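Local coordinates for protein PP1b (Porcine reproductive and respiratory syndrome virus, PDB 6JDS) that forms the nsp10 helicase part of a viral polyprotein and probably unwinds nucleic acid duplexes using ATP hydrolysis, with a zinc-binding domain at its N terminus, at residues A[5-10]-A[22-27]; A[38-43]-A[50-55]. All coordinates share one frame; numbering follows the deposited sequence.

Contact 1: residues A[5-10]-A[22-27]. With ZN (zinc ion), chain C.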
loop_
_atom_site.group_PDB
_atom_site.type_symbol
_atom_site.label_atom_id
_atom_site.label_comp_id
_atom_site.label_asym_id
_atom_site.label_seq_id
_atom_site.Cartn_x
_atom_site.Cartn_y
_atom_site.Cartn_z
ATOM N N ARG A 5 -6.053 -5.922 -14.016
ATOM C CA ARG A 5 -5.949 -4.871 -13.005
ATOM C C ARG A 5 -7.197 -3.999 -12.967
ATOM O O ARG A 5 -7.778 -3.688 -14.006
ATOM C CB ARG A 5 -4.708 -4.013 -13.253
ATOM C CG ARG A 5 -3.409 -4.755 -12.985
ATOM C CD ARG A 5 -2.200 -3.844 -13.097
ATOM N NE ARG A 5 -1.022 -4.424 -12.454
ATOM C CZ ARG A 5 -0.801 -4.448 -11.138
ATOM N NH1 ARG A 5 -1.681 -3.926 -10.284
ATOM N NH2 ARG A 5 0.312 -5.005 -10.670
ATOM N N MET A 6 -7.595 -3.606 -11.759
ATOM C CA MET A 6 -8.819 -2.841 -11.546
ATOM C C MET A 6 -8.503 -1.466 -10.971
ATOM O O MET A 6 -7.503 -1.286 -10.277
ATOM C CB MET A 6 -9.762 -3.604 -10.611
ATOM C CG MET A 6 -10.167 -4.976 -11.138
ATOM S SD MET A 6 -11.122 -4.901 -12.669
ATOM C CE MET A 6 -10.567 -6.391 -13.498
ATOM N N CYS A 7 -9.369 -0.502 -11.269
ATOM C CA CYS A 7 -9.143 0.883 -10.888
ATOM C C CYS A 7 -9.217 1.022 -9.378
ATOM O O CYS A 7 -10.141 0.513 -8.748
ATOM C CB CYS A 7 -10.170 1.803 -11.555
ATOM S SG CYS A 7 -10.032 3.540 -11.075
ATOM N N GLY A 8 -8.236 1.714 -8.808
ATOM C CA GLY A 8 -8.147 1.893 -7.365
ATOM C C GLY A 8 -9.231 2.789 -6.800
ATOM O O GLY A 8 -9.500 2.749 -5.601
ATOM N N TYR A 9 -9.841 3.607 -7.656
ATOM C CA TYR A 9 -10.962 4.454 -7.253
ATOM C C TYR A 9 -12.295 3.712 -7.355
ATOM O O TYR A 9 -13.011 3.591 -6.367
ATOM C CB TYR A 9 -11.037 5.711 -8.125
ATOM C CG TYR A 9 -9.933 6.720 -7.906
ATOM C CD1 TYR A 9 -9.892 7.495 -6.751
ATOM C CD2 TYR A 9 -8.951 6.930 -8.871
ATOM C CE1 TYR A 9 -8.894 8.434 -6.553
ATOM C CE2 TYR A 9 -7.947 7.868 -8.681
ATOM C CZ TYR A 9 -7.925 8.618 -7.522
ATOM O OH TYR A 9 -6.937 9.555 -7.327
ATOM N N CYS A 10 -12.615 3.221 -8.554
ATOM C CA CYS A 10 -13.967 2.740 -8.878
ATOM C C CYS A 10 -14.099 1.237 -9.151
ATOM O O CYS A 10 -15.217 0.725 -9.233
ATOM C CB CYS A 10 -14.500 3.501 -10.095
ATOM S SG CYS A 10 -13.757 2.999 -11.668
ATOM N N LEU A 22 -0.971 3.799 -8.208
ATOM C CA LEU A 22 -2.407 3.506 -8.223
ATOM C C LEU A 22 -2.859 3.168 -9.639
ATOM O O LEU A 22 -2.566 3.909 -10.580
ATOM C CB LEU A 22 -3.204 4.711 -7.713
ATOM C CG LEU A 22 -4.695 4.480 -7.434
ATOM C CD1 LEU A 22 -4.898 3.738 -6.121
ATOM C CD2 LEU A 22 -5.449 5.801 -7.413
ATOM N N ASP A 23 -3.578 2.057 -9.790
ATOM C CA ASP A 23 -4.170 1.694 -11.080
ATOM C C ASP A 23 -5.426 2.521 -11.307
ATOM O O ASP A 23 -6.201 2.746 -10.371
ATOM C CB ASP A 23 -4.514 0.203 -11.120
ATOM C CG ASP A 23 -3.284 -0.683 -11.016
ATOM O OD1 ASP A 23 -2.252 -0.344 -11.630
ATOM O OD2 ASP A 23 -3.349 -1.724 -10.330
ATOM N N VAL A 24 -5.626 2.982 -12.540
ATOM C CA VAL A 24 -6.782 3.817 -12.862
ATOM C C VAL A 24 -7.396 3.469 -14.212
ATOM O O VAL A 24 -6.688 3.133 -15.163
ATOM C CB VAL A 24 -6.442 5.327 -12.839
ATOM C CG1 VAL A 24 -6.203 5.797 -11.411
ATOM C CG2 VAL A 24 -5.238 5.638 -13.721
ATOM N N CYS A 25 -8.724 3.560 -14.277
ATOM C CA CYS A 25 -9.461 3.367 -15.518
ATOM C C CYS A 25 -9.322 4.611 -16.388
ATOM O O CYS A 25 -8.774 5.625 -15.953
ATOM C CB CYS A 25 -10.939 3.095 -15.225
ATOM S SG CYS A 25 -11.817 4.476 -14.449
ATOM N N VAL A 26 -9.836 4.525 -17.613
ATOM C CA VAL A 26 -9.786 5.636 -18.570
ATOM C C VAL A 26 -10.321 6.925 -17.945
ATOM O O VAL A 26 -9.712 7.987 -18.080
ATOM C CB VAL A 26 -10.584 5.310 -19.857
ATOM C CG1 VAL A 26 -10.765 6.547 -20.729
ATOM C CG2 VAL A 26 -9.891 4.211 -20.655
ATOM N N TYR A 27 -11.456 6.823 -17.261
ATOM C CA TYR A 27 -12.075 7.987 -16.634
ATOM C C TYR A 27 -11.155 8.624 -15.592
ATOM O O TYR A 27 -10.902 9.827 -15.642
ATOM C CB TYR A 27 -13.414 7.611 -15.990
ATOM C CG TYR A 27 -14.094 8.780 -15.314
ATOM C CD1 TYR A 27 -14.763 9.745 -16.064
ATOM C CD2 TYR A 27 -14.055 8.933 -13.926
ATOM C CE1 TYR A 27 -15.381 10.823 -15.456
ATOM C CE2 TYR A 27 -14.669 10.012 -13.309
ATOM C CZ TYR A 27 -15.331 10.952 -14.080
ATOM O OH TYR A 27 -15.945 12.028 -13.484
HETATM ZN ZN ZN C . -11.902 4.407 -12.098
HETATM O O HOH W 1 -5.613 -3.935 -9.595
#

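Contact 2: residues A[38-43]-A[50-55]. With ZN (zinc ion), chain D.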
loop_
_atom_site.group_PDB
_atom_site.type_symbol
_atom_site.label_atom_id
_atom_site.label_comp_id
_atom_site.label_asym_id
_atom_site.label_seq_id
_atom_site.Cartn_x
_atom_site.Cartn_y
_atom_site.Cartn_z
ATOM N N ILE A 38 0.440 8.745 -17.212
ATOM C CA ILE A 38 0.690 8.529 -18.635
ATOM C C ILE A 38 -0.518 7.805 -19.213
ATOM O O ILE A 38 -0.987 6.826 -18.637
ATOM C CB ILE A 38 1.968 7.695 -18.884
ATOM C CG1 ILE A 38 3.200 8.370 -18.255
ATOM C CG2 ILE A 38 2.180 7.469 -20.378
ATOM C CD1 ILE A 38 3.423 9.811 -18.670
ATOM N N ILE A 39 -1.021 8.293 -20.343
ATOM C CA ILE A 39 -2.257 7.771 -20.924
ATOM C C ILE A 39 -2.031 7.200 -22.333
ATOM O O ILE A 39 -0.894 7.085 -22.792
ATOM C CB ILE A 39 -3.381 8.840 -20.904
ATOM C CG1 ILE A 39 -2.995 10.084 -21.711
ATOM C CG2 ILE A 39 -3.707 9.231 -19.472
ATOM C CD1 ILE A 39 -4.153 11.030 -21.943
ATOM N N TRP A 40 -3.126 6.810 -22.983
ATOM C CA TRP A 40 -3.125 6.173 -24.308
ATOM C C TRP A 40 -2.238 6.802 -25.386
ATOM O O TRP A 40 -1.753 6.092 -26.263
ATOM C CB TRP A 40 -4.566 6.026 -24.836
ATOM C CG TRP A 40 -5.419 7.272 -24.769
ATOM C CD1 TRP A 40 -5.623 8.179 -25.769
ATOM C CD2 TRP A 40 -6.199 7.725 -23.652
ATOM N NE1 TRP A 40 -6.475 9.169 -25.343
ATOM C CE2 TRP A 40 -6.840 8.918 -24.046
ATOM C CE3 TRP A 40 -6.414 7.240 -22.352
ATOM C CZ2 TRP A 40 -7.678 9.635 -23.191
ATOM C CZ3 TRP A 40 -7.244 7.955 -21.503
ATOM C CH2 TRP A 40 -7.867 9.140 -21.926
ATOM N N CYS A 41 -2.026 8.115 -25.329
ATOM C CA CYS A 41 -1.165 8.798 -26.303
ATOM C C CYS A 41 0.320 8.795 -25.924
ATOM O O CYS A 41 1.158 9.247 -26.705
ATOM C CB CYS A 41 -1.638 10.237 -26.506
ATOM S SG CYS A 41 -1.729 11.194 -24.981
ATOM N N GLY A 42 0.644 8.300 -24.732
ATOM C CA GLY A 42 2.031 8.198 -24.275
ATOM C C GLY A 42 2.519 9.384 -23.459
ATOM O O GLY A 42 3.638 9.364 -22.947
ATOM N N HIS A 43 1.682 10.413 -23.333
ATOM C CA HIS A 43 2.036 11.630 -22.610
ATOM C C HIS A 43 1.237 11.715 -21.313
ATOM O O HIS A 43 0.227 11.031 -21.165
ATOM C CB HIS A 43 1.742 12.856 -23.477
ATOM C CG HIS A 43 2.272 12.749 -24.874
ATOM N ND1 HIS A 43 1.468 12.868 -25.986
ATOM C CD2 HIS A 43 3.525 12.534 -25.339
ATOM C CE1 HIS A 43 2.200 12.734 -27.077
ATOM N NE2 HIS A 43 3.453 12.530 -26.712
ATOM N N CYS A 50 -0.098 16.515 -26.999
ATOM C CA CYS A 50 -0.796 16.247 -28.251
ATOM C C CYS A 50 -2.287 16.486 -28.050
ATOM O O CYS A 50 -2.720 16.824 -26.951
ATOM C CB CYS A 50 -0.525 14.814 -28.734
ATOM S SG CYS A 50 -1.499 13.509 -27.939
ATOM N N SER A 51 -3.062 16.311 -29.115
ATOM C CA SER A 51 -4.513 16.503 -29.069
ATOM C C SER A 51 -5.201 15.706 -27.953
ATOM O O SER A 51 -6.115 16.208 -27.302
ATOM C CB SER A 51 -5.131 16.128 -30.421
ATOM O OG SER A 51 -6.548 16.200 -30.377
ATOM N N GLU A 52 -4.757 14.471 -27.739
ATOM C CA GLU A 52 -5.412 13.570 -26.786
ATOM C C GLU A 52 -5.197 13.942 -25.321
ATOM O O GLU A 52 -6.069 13.697 -24.494
ATOM C CB GLU A 52 -4.963 12.127 -27.029
ATOM C CG GLU A 52 -5.506 11.541 -28.321
ATOM C CD GLU A 52 -7.021 11.441 -28.334
ATOM O OE1 GLU A 52 -7.608 11.026 -27.311
ATOM O OE2 GLU A 52 -7.628 11.771 -29.372
ATOM N N CYS A 53 -4.045 14.523 -24.999
ATOM C CA CYS A 53 -3.775 14.979 -23.634
ATOM C C CYS A 53 -3.949 16.500 -23.466
ATOM O O CYS A 53 -3.381 17.092 -22.549
ATOM C CB CYS A 53 -2.376 14.538 -23.199
ATOM S SG CYS A 53 -1.055 15.085 -24.296
ATOM N N GLU A 54 -4.731 17.126 -24.346
ATOM C CA GLU A 54 -5.077 18.547 -24.210
ATOM C C GLU A 54 -6.157 18.831 -23.160
ATOM O O GLU A 54 -6.071 19.841 -22.462
ATOM C CB GLU A 54 -5.511 19.143 -25.558
ATOM C CG GLU A 54 -4.365 19.677 -26.407
ATOM C CD GLU A 54 -4.784 20.007 -27.833
ATOM O OE1 GLU A 54 -6.002 20.143 -28.088
ATOM O OE2 GLU A 54 -3.893 20.129 -28.702
ATOM N N PRO A 55 -7.188 17.964 -23.053
ATOM C CA PRO A 55 -8.255 18.230 -22.077
ATOM C C PRO A 55 -7.729 18.424 -20.652
ATOM O O PRO A 55 -6.827 17.699 -20.231
ATOM C CB PRO A 55 -9.129 16.975 -22.158
ATOM C CG PRO A 55 -8.919 16.462 -23.537
ATOM C CD PRO A 55 -7.491 16.783 -23.884
HETATM ZN ZN ZN D . -0.773 13.285 -25.731
#

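Contact 1: residues A[5-10]-A[22-27]
With SG anti to the backbone N (chi1 177°), Cys7 reaches across to Cys25, whose own SG, tucked between its backbone N and carbonyl carbon, turns back to the same zinc ion. Cys7 SG binds the metal at 2.3 Å, and Cys10 SG and Cys25 SG are further ligands; His28 supplies the fourth through ND1. Cys25 N also donates to Cys7 SG at 3.5 Å, while weaker bonds from the N-H groups of Tyr9 and Cys10 converge on the same sulfur, which probably stabilises its negative charge. This is the CxxC knuckle of the first zinc site of the arterivirus zinc-binding domain, packed against strand 23-24. A nearly straight bond from Gly8 N to Asp23 O, 2.8 Å long, pins the 7-10 segment to that strand. Next along the chain, the Tyr9 ring meets Leu22 CD2 obliquely through CE2 at 3.5 Å and takes Val24 CG1 at its edge, and its hydroxyl goes on to Asp65 and His32. The extended Arg5 chain forms a bent salt bridge, NH1 to the syn lone pair of Asp23 OD2 at 2.8 Å, the oxygen tilted 25° out of the guanidinium plane. Asp23 OD1 has its own salt bridge to Arg94.

Contact 2: residues A[38-43]-A[50-55]
Cys41 and His43 approach the zinc ion from one segment and Cys50 and Cys53 from the other, so the metal itself is the main link between 38-43 and 50-55. All four ligands come from this contact: His43 binds through ND1 at 2.3 Å, and the three cysteine sulfurs complete the site. Round the metal the packing is tight. Cys50 SG lies in the plane of the imidazole at its edge, 3.6 Å from His43 ND1, whereas Cys53 SG stands obliquely to the same ring and touches His43 CB. The carbonyl O of Cys41 sits over one face of the imidazole, toward its rim. Cys41 CB rests against Cys50 SG at 3.6 Å, and Ile39 CD1 packs on Cys53 CB at 4.1 Å. A type I turn from Ile39 to Gly42, held by the bond from Gly42 N to Ile39 O, presents Cys41.

The outer side is exposed and has a single polar link, though a well-aligned one. There Trp40 and Glu52 cross at about a right angle, and Trp40 NE1 gives its hydrogen to Glu52 OE1 at 2.9 Å. That oxygen lies near the indole plane but is met on its anti side, and the carboxylate is turned 56° from the ring. A bend in the Glu52 chain at chi2 (-63°) brings OE1 round to the indole edge, while Ile39 CD1 covers part of one indole face.

Within 50-55, Cys50 N donates to Cys53 SG at 3.2 Å, and Glu52 N bonds weakly to Cys50 SG. Three thiolates and a neutral imidazole would leave the zinc centre with a net negative charge, which these backbone N-H groups probably help to offset.

Overall arrangement
From the N terminus, the chain passes through 5-10 and forms the two-stranded hairpin 16-17/23-24; contact 1 closes the loop of residues 11-21, with strand 23-24 as its returning arm. Only then does contact 2 begin, 38-43 and 50-55 closing a shorter loop without regular strand or helix. The two loops follow in series, neither nesting nor crossing, their centres about 17 Å apart within one zinc-binding domain. They meet where Val26 CG1 packs on Trp40 CZ3 at 3.9 Å. Contact 1, more buried and nearer the chain's centre, ties to helix 63-68, the loop at Cys129, the start of helix 134-142, where Gly8 bonds to Met134 through the backbone, and strand 93-97 through Arg94.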